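Local coordinates for protein ubiquitin-conjugating enzyme E2, putative (Plasmodium falciparum, PDB 2Q0V) that probably takes part in ubiquitin conjugation, as a member of the E2 family whose sequence resembles the UEV (UBE2V-like) variants, at residues P21-G33 and F44-W57. Numbering follows the deposited sequence.
Sequences PRSFRLLDELERG and FGLESADDITLSNW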
loop_
_atom_site.group_PDB
_atom_site.type_symbol
_atom_site.label_atom_id
_atom_site.label_comp_id
_atom_site.label_asym_id
_atom_site.label_seq_id
_atom_site.Cartn_x
_atom_site.Cartn_y
_atom_site.Cartn_z
ATOM N N PRO A 21 -11.733 -5.540 -16.821
ATOM C CA PRO A 21 -12.537 -4.642 -15.995
ATOM C C PRO A 21 -12.097 -4.588 -14.517
ATOM O O PRO A 21 -11.547 -5.565 -14.005
ATOM C CB PRO A 21 -13.959 -5.209 -16.113
ATOM C CG PRO A 21 -13.815 -6.543 -16.679
ATOM C CD PRO A 21 -12.544 -6.605 -17.436
ATOM N N ARG A 22 -12.372 -3.455 -13.865
ATOM C CA ARG A 22 -12.047 -3.191 -12.465
ATOM C C ARG A 22 -12.260 -4.392 -11.574
ATOM O O ARG A 22 -11.425 -4.696 -10.736
ATOM C CB ARG A 22 -12.854 -1.991 -11.923
ATOM C CG ARG A 22 -12.681 -1.749 -10.420
ATOM C CD ARG A 22 -13.471 -0.565 -9.922
ATOM N NE ARG A 22 -13.215 -0.269 -8.512
ATOM C CZ ARG A 22 -13.685 -0.978 -7.486
ATOM N NH1 ARG A 22 -14.425 -2.061 -7.678
ATOM N NH2 ARG A 22 -13.391 -0.619 -6.250
ATOM N N SER A 23 -13.365 -5.091 -11.778
ATOM C CA SER A 23 -13.732 -6.183 -10.901
ATOM C C SER A 23 -12.822 -7.389 -11.110
ATOM O O SER A 23 -12.462 -8.065 -10.142
ATOM C CB SER A 23 -15.207 -6.556 -11.077
ATOM O OG SER A 23 -15.450 -7.065 -12.382
ATOM N N PHE A 24 -12.466 -7.656 -12.366
ATOM C CA PHE A 24 -11.507 -8.716 -12.731
ATOM C C PHE A 24 -10.104 -8.404 -12.180
ATOM O O PHE A 24 -9.437 -9.239 -11.590
ATOM C CB PHE A 24 -11.457 -8.842 -14.261
ATOM C CG PHE A 24 -12.567 -9.689 -14.849
ATOM C CD1 PHE A 24 -13.749 -9.927 -14.142
ATOM C CD2 PHE A 24 -12.437 -10.232 -16.117
ATOM C CE1 PHE A 24 -14.778 -10.711 -14.670
ATOM C CE2 PHE A 24 -13.467 -11.017 -16.664
ATOM C CZ PHE A 24 -14.638 -11.261 -15.929
ATOM N N ARG A 25 -9.677 -7.175 -12.389
ATOM C CA ARG A 25 -8.411 -6.696 -11.891
ATOM C C ARG A 25 -8.261 -6.888 -10.343
ATOM O O ARG A 25 -7.251 -7.394 -9.886
ATOM C CB ARG A 25 -8.236 -5.242 -12.323
ATOM C CG ARG A 25 -7.130 -4.510 -11.611
ATOM C CD ARG A 25 -5.705 -5.034 -11.924
ATOM N NE ARG A 25 -4.777 -4.155 -11.232
ATOM C CZ ARG A 25 -3.979 -3.278 -11.818
ATOM N NH1 ARG A 25 -3.209 -2.482 -11.076
ATOM N NH2 ARG A 25 -3.931 -3.205 -13.143
ATOM N N LEU A 26 -9.283 -6.520 -9.578
ATOM C CA LEU A 26 -9.252 -6.615 -8.136
ATOM C C LEU A 26 -9.380 -8.050 -7.670
ATOM O O LEU A 26 -8.785 -8.437 -6.662
ATOM C CB LEU A 26 -10.297 -5.694 -7.506
ATOM C CG LEU A 26 -9.887 -4.208 -7.527
ATOM C CD1 LEU A 26 -11.061 -3.263 -7.308
ATOM C CD2 LEU A 26 -8.774 -3.915 -6.520
ATOM N N LEU A 27 -10.101 -8.867 -8.422
ATOM C CA LEU A 27 -10.074 -10.306 -8.168
ATOM C C LEU A 27 -8.684 -10.941 -8.364
ATOM O O LEU A 27 -8.304 -11.803 -7.589
ATOM C CB LEU A 27 -11.140 -11.034 -8.984
ATOM C CG LEU A 27 -12.602 -10.756 -8.554
ATOM C CD1 LEU A 27 -13.591 -11.211 -9.662
ATOM C CD2 LEU A 27 -12.960 -11.377 -7.184
ATOM N N ASP A 28 -7.927 -10.501 -9.373
ATOM C CA ASP A 28 -6.538 -10.956 -9.582
ATOM C C ASP A 28 -5.602 -10.609 -8.397
ATOM O O ASP A 28 -4.901 -11.472 -7.881
ATOM C CB ASP A 28 -5.974 -10.361 -10.868
ATOM C CG ASP A 28 -6.600 -10.958 -12.127
ATOM O OD1 ASP A 28 -7.106 -12.119 -12.072
ATOM O OD2 ASP A 28 -6.564 -10.248 -13.175
ATOM N N GLU A 29 -5.641 -9.341 -7.980
ATOM C CA GLU A 29 -4.891 -8.845 -6.840
ATOM C C GLU A 29 -5.307 -9.494 -5.522
ATOM O O GLU A 29 -4.469 -9.702 -4.645
ATOM C CB GLU A 29 -4.977 -7.319 -6.747
ATOM C CG GLU A 29 -4.459 -6.585 -7.991
ATOM C CD GLU A 29 -4.239 -5.099 -7.759
ATOM O OE1 GLU A 29 -3.662 -4.720 -6.738
ATOM O OE2 GLU A 29 -4.626 -4.288 -8.604
ATOM N N LEU A 30 -6.588 -9.838 -5.389
ATOM C CA LEU A 30 -7.064 -10.506 -4.186
ATOM C C LEU A 30 -6.506 -11.924 -4.051
ATOM O O LEU A 30 -6.088 -12.346 -2.971
ATOM C CB LEU A 30 -8.600 -10.538 -4.162
ATOM C CG LEU A 30 -9.184 -11.319 -2.973
ATOM C CD1 LEU A 30 -9.028 -10.468 -1.704
ATOM C CD2 LEU A 30 -10.617 -11.761 -3.215
ATOM N N GLU A 31 -6.507 -12.647 -5.164
ATOM C CA GLU A 31 -5.979 -14.009 -5.250
ATOM C C GLU A 31 -4.479 -14.029 -4.979
ATOM O O GLU A 31 -3.963 -14.935 -4.323
ATOM C CB GLU A 31 -6.272 -14.571 -6.633
ATOM C CG GLU A 31 -6.001 -16.059 -6.803
ATOM C CD GLU A 31 -6.083 -16.504 -8.278
ATOM O OE1 GLU A 31 -6.886 -15.887 -9.057
ATOM O OE2 GLU A 31 -5.335 -17.456 -8.654
ATOM N N ARG A 32 -3.802 -13.014 -5.500
ATOM C CA ARG A 32 -2.399 -12.750 -5.240
ATOM C C ARG A 32 -2.109 -12.504 -3.752
ATOM O O ARG A 32 -1.223 -13.128 -3.194
ATOM C CB ARG A 32 -1.967 -11.545 -6.080
ATOM C CG ARG A 32 -0.571 -11.069 -5.831
ATOM C CD ARG A 32 0.482 -11.899 -6.533
ATOM N NE ARG A 32 1.747 -11.190 -6.423
ATOM C CZ ARG A 32 2.942 -11.697 -6.683
ATOM N NH1 ARG A 32 4.014 -10.932 -6.519
ATOM N NH2 ARG A 32 3.069 -12.951 -7.082
ATOM N N GLY A 33 -2.854 -11.589 -3.133
ATOM C CA GLY A 33 -2.750 -11.312 -1.720
ATOM C C GLY A 33 -3.029 -12.501 -0.822
ATOM O O GLY A 33 -2.271 -12.746 0.104
ATOM N N PHE A 44 -1.375 -8.026 1.979
ATOM C CA PHE A 44 -2.553 -7.233 1.652
ATOM C C PHE A 44 -3.763 -8.129 1.439
ATOM O O PHE A 44 -3.642 -9.285 1.009
ATOM C CB PHE A 44 -2.313 -6.297 0.446
ATOM C CG PHE A 44 -1.920 -6.994 -0.831
ATOM C CD1 PHE A 44 -2.870 -7.301 -1.794
ATOM C CD2 PHE A 44 -0.594 -7.315 -1.087
ATOM C CE1 PHE A 44 -2.504 -7.929 -3.014
ATOM C CE2 PHE A 44 -0.213 -7.950 -2.284
ATOM C CZ PHE A 44 -1.173 -8.264 -3.250
ATOM N N GLY A 45 -4.928 -7.577 1.773
ATOM C CA GLY A 45 -6.194 -8.278 1.590
ATOM C C GLY A 45 -7.372 -7.369 1.851
ATOM O O GLY A 45 -7.222 -6.178 2.099
ATOM N N LEU A 46 -8.563 -7.938 1.783
ATOM C CA LEU A 46 -9.778 -7.185 1.996
ATOM C C LEU A 46 -9.942 -6.862 3.468
ATOM O O LEU A 46 -9.633 -7.671 4.326
ATOM C CB LEU A 46 -10.974 -7.981 1.477
ATOM C CG LEU A 46 -11.126 -8.035 -0.041
ATOM C CD1 LEU A 46 -12.341 -8.861 -0.372
ATOM C CD2 LEU A 46 -11.269 -6.663 -0.635
ATOM N N GLU A 47 -10.390 -5.649 3.744
ATOM C CA GLU A 47 -10.721 -5.228 5.102
ATOM C C GLU A 47 -11.819 -6.142 5.662
ATOM O O GLU A 47 -11.735 -6.605 6.803
ATOM C CB GLU A 47 -11.174 -3.780 5.068
ATOM C CG GLU A 47 -11.270 -3.075 6.406
ATOM C CD GLU A 47 -11.494 -1.568 6.228
ATOM O OE1 GLU A 47 -11.797 -1.128 5.082
ATOM O OE2 GLU A 47 -11.360 -0.816 7.222
ATOM N N SER A 48 -12.828 -6.429 4.839
ATOM C CA SER A 48 -13.840 -7.424 5.203
ATOM C C SER A 48 -14.261 -8.295 4.017
ATOM O O SER A 48 -14.532 -7.800 2.916
ATOM C CB SER A 48 -15.052 -6.778 5.900
ATOM O OG SER A 48 -15.703 -5.867 5.040
ATOM N N ALA A 49 -14.324 -9.598 4.272
ATOM C CA ALA A 49 -14.546 -10.599 3.231
ATOM C C ALA A 49 -15.854 -10.435 2.449
ATOM O O ALA A 49 -15.971 -10.958 1.332
ATOM C CB ALA A 49 -14.439 -12.012 3.822
ATOM N N ASP A 50 -16.816 -9.699 3.013
ATOM C CA ASP A 50 -18.122 -9.508 2.370
ATOM C C ASP A 50 -18.250 -8.275 1.438
ATOM O O ASP A 50 -19.305 -8.079 0.828
ATOM C CB ASP A 50 -19.256 -9.532 3.424
ATOM C CG ASP A 50 -19.381 -8.219 4.205
ATOM O OD1 ASP A 50 -19.226 -7.128 3.608
ATOM O OD2 ASP A 50 -19.653 -8.273 5.426
ATOM N N ASP A 51 -17.200 -7.450 1.338
ATOM C CA ASP A 51 -17.216 -6.257 0.462
ATOM C C ASP A 51 -17.152 -6.636 -1.007
ATOM O O ASP A 51 -16.102 -7.047 -1.512
ATOM C CB ASP A 51 -16.091 -5.269 0.798
ATOM C CG ASP A 51 -16.103 -4.027 -0.116
ATOM O OD1 ASP A 51 -17.030 -3.899 -0.953
ATOM O OD2 ASP A 51 -15.185 -3.176 0.007
ATOM N N ILE A 52 -18.279 -6.472 -1.696
ATOM C CA ILE A 52 -18.418 -6.959 -3.071
ATOM C C ILE A 52 -17.920 -5.946 -4.099
ATOM O O ILE A 52 -17.854 -6.245 -5.291
ATOM C CB ILE A 52 -19.872 -7.421 -3.390
ATOM C CG1 ILE A 52 -20.879 -6.294 -3.123
ATOM C CG2 ILE A 52 -20.217 -8.713 -2.608
ATOM C CD1 ILE A 52 -22.225 -6.483 -3.826
ATOM N N THR A 53 -17.573 -4.749 -3.635
ATOM C CA THR A 53 -16.939 -3.758 -4.492
ATOM C C THR A 53 -15.406 -3.907 -4.485
ATOM O O THR A 53 -14.717 -3.307 -5.331
ATOM C CB THR A 53 -17.329 -2.331 -4.086
ATOM O OG1 THR A 53 -16.891 -2.080 -2.753
ATOM C CG2 THR A 53 -18.844 -2.133 -4.156
ATOM N N LEU A 54 -14.900 -4.723 -3.547
ATOM C CA LEU A 54 -13.453 -4.973 -3.315
ATOM C C LEU A 54 -12.605 -3.691 -3.275
ATOM O O LEU A 54 -11.537 -3.616 -3.864
ATOM C CB LEU A 54 -12.877 -5.952 -4.345
ATOM C CG LEU A 54 -13.606 -7.260 -4.674
ATOM C CD1 LEU A 54 -14.075 -7.251 -6.133
ATOM C CD2 LEU A 54 -12.664 -8.419 -4.443
ATOM N N SER A 55 -13.101 -2.689 -2.565
ATOM C CA SER A 55 -12.519 -1.369 -2.610
ATOM C C SER A 55 -11.527 -1.080 -1.482
ATOM O O SER A 55 -10.574 -0.343 -1.686
ATOM C CB SER A 55 -13.622 -0.301 -2.615
ATOM O OG SER A 55 -14.444 -0.433 -3.752
ATOM N N ASN A 56 -11.784 -1.636 -0.307
ATOM C CA ASN A 56 -11.020 -1.350 0.913
ATOM C C ASN A 56 -10.085 -2.497 1.321
ATOM O O ASN A 56 -10.528 -3.636 1.531
ATOM C CB ASN A 56 -11.968 -1.031 2.076
ATOM C CG ASN A 56 -12.078 0.477 2.349
ATOM O OD1 ASN A 56 -12.934 1.185 1.761
ATOM N ND2 ASN A 56 -11.207 0.981 3.250
ATOM N N TRP A 57 -8.802 -2.188 1.455
ATOM C CA TRP A 57 -7.808 -3.232 1.702
ATOM C C TRP A 57 -7.048 -2.989 2.967
ATOM O O TRP A 57 -6.538 -1.890 3.179
ATOM C CB TRP A 57 -6.829 -3.371 0.520
ATOM C CG TRP A 57 -7.521 -3.750 -0.780
ATOM C CD1 TRP A 57 -8.375 -2.968 -1.515
ATOM C CD2 TRP A 57 -7.412 -4.988 -1.485
ATOM N NE1 TRP A 57 -8.804 -3.646 -2.627
ATOM C CE2 TRP A 57 -8.230 -4.884 -2.640
ATOM C CE3 TRP A 57 -6.700 -6.169 -1.266
ATOM C CZ2 TRP A 57 -8.373 -5.937 -3.559
ATOM C CZ3 TRP A 57 -6.833 -7.203 -2.175
ATOM C CH2 TRP A 57 -7.659 -7.076 -3.319
HETATM O O HOH W 1 -0.771 -10.956 1.292
#
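The backbone oxygen of T53 is gripped by both terminal nitrogens of R22: NH1 lies 2.7 Å from T53 O, in the carbonyl plane and nearly in the guanidinium plane, while the second bond, from NH2, is weak. NH2 also makes a weak bond to S55 OG. An extended chain, CG anti to the backbone N (chi1 174°), carries the guanidinium this far, and L26 CD1 lies 3.4 Å above the centre of its face. R22 NE and NH2 also bond to the carbonyls of D81 and C80, tying the helix start to the chain just after strand 73-79. On the partner side D51 shapes the turn, its OD1 accepting from T53 N (an Asx turn) and T53 OG1.

Further along, an apolar patch follows: L26 CD2 reaches W57 CZ2 at 3.6 Å, L54 crosses L27 and L30 at about a right angle, and L30 CD1 abuts L46 CG at 3.6 Å. W57 turns its edge to L30 CA, while L46 CD2 covers one indole face. At the far end G33 CA packs over the F44 ring, a CH-pi contact 3.9 Å from the centroid, and a water links G33 O to F44 N. The N-terminal helix packs against the first β-hairpin, as in the E2 (UBC) fold.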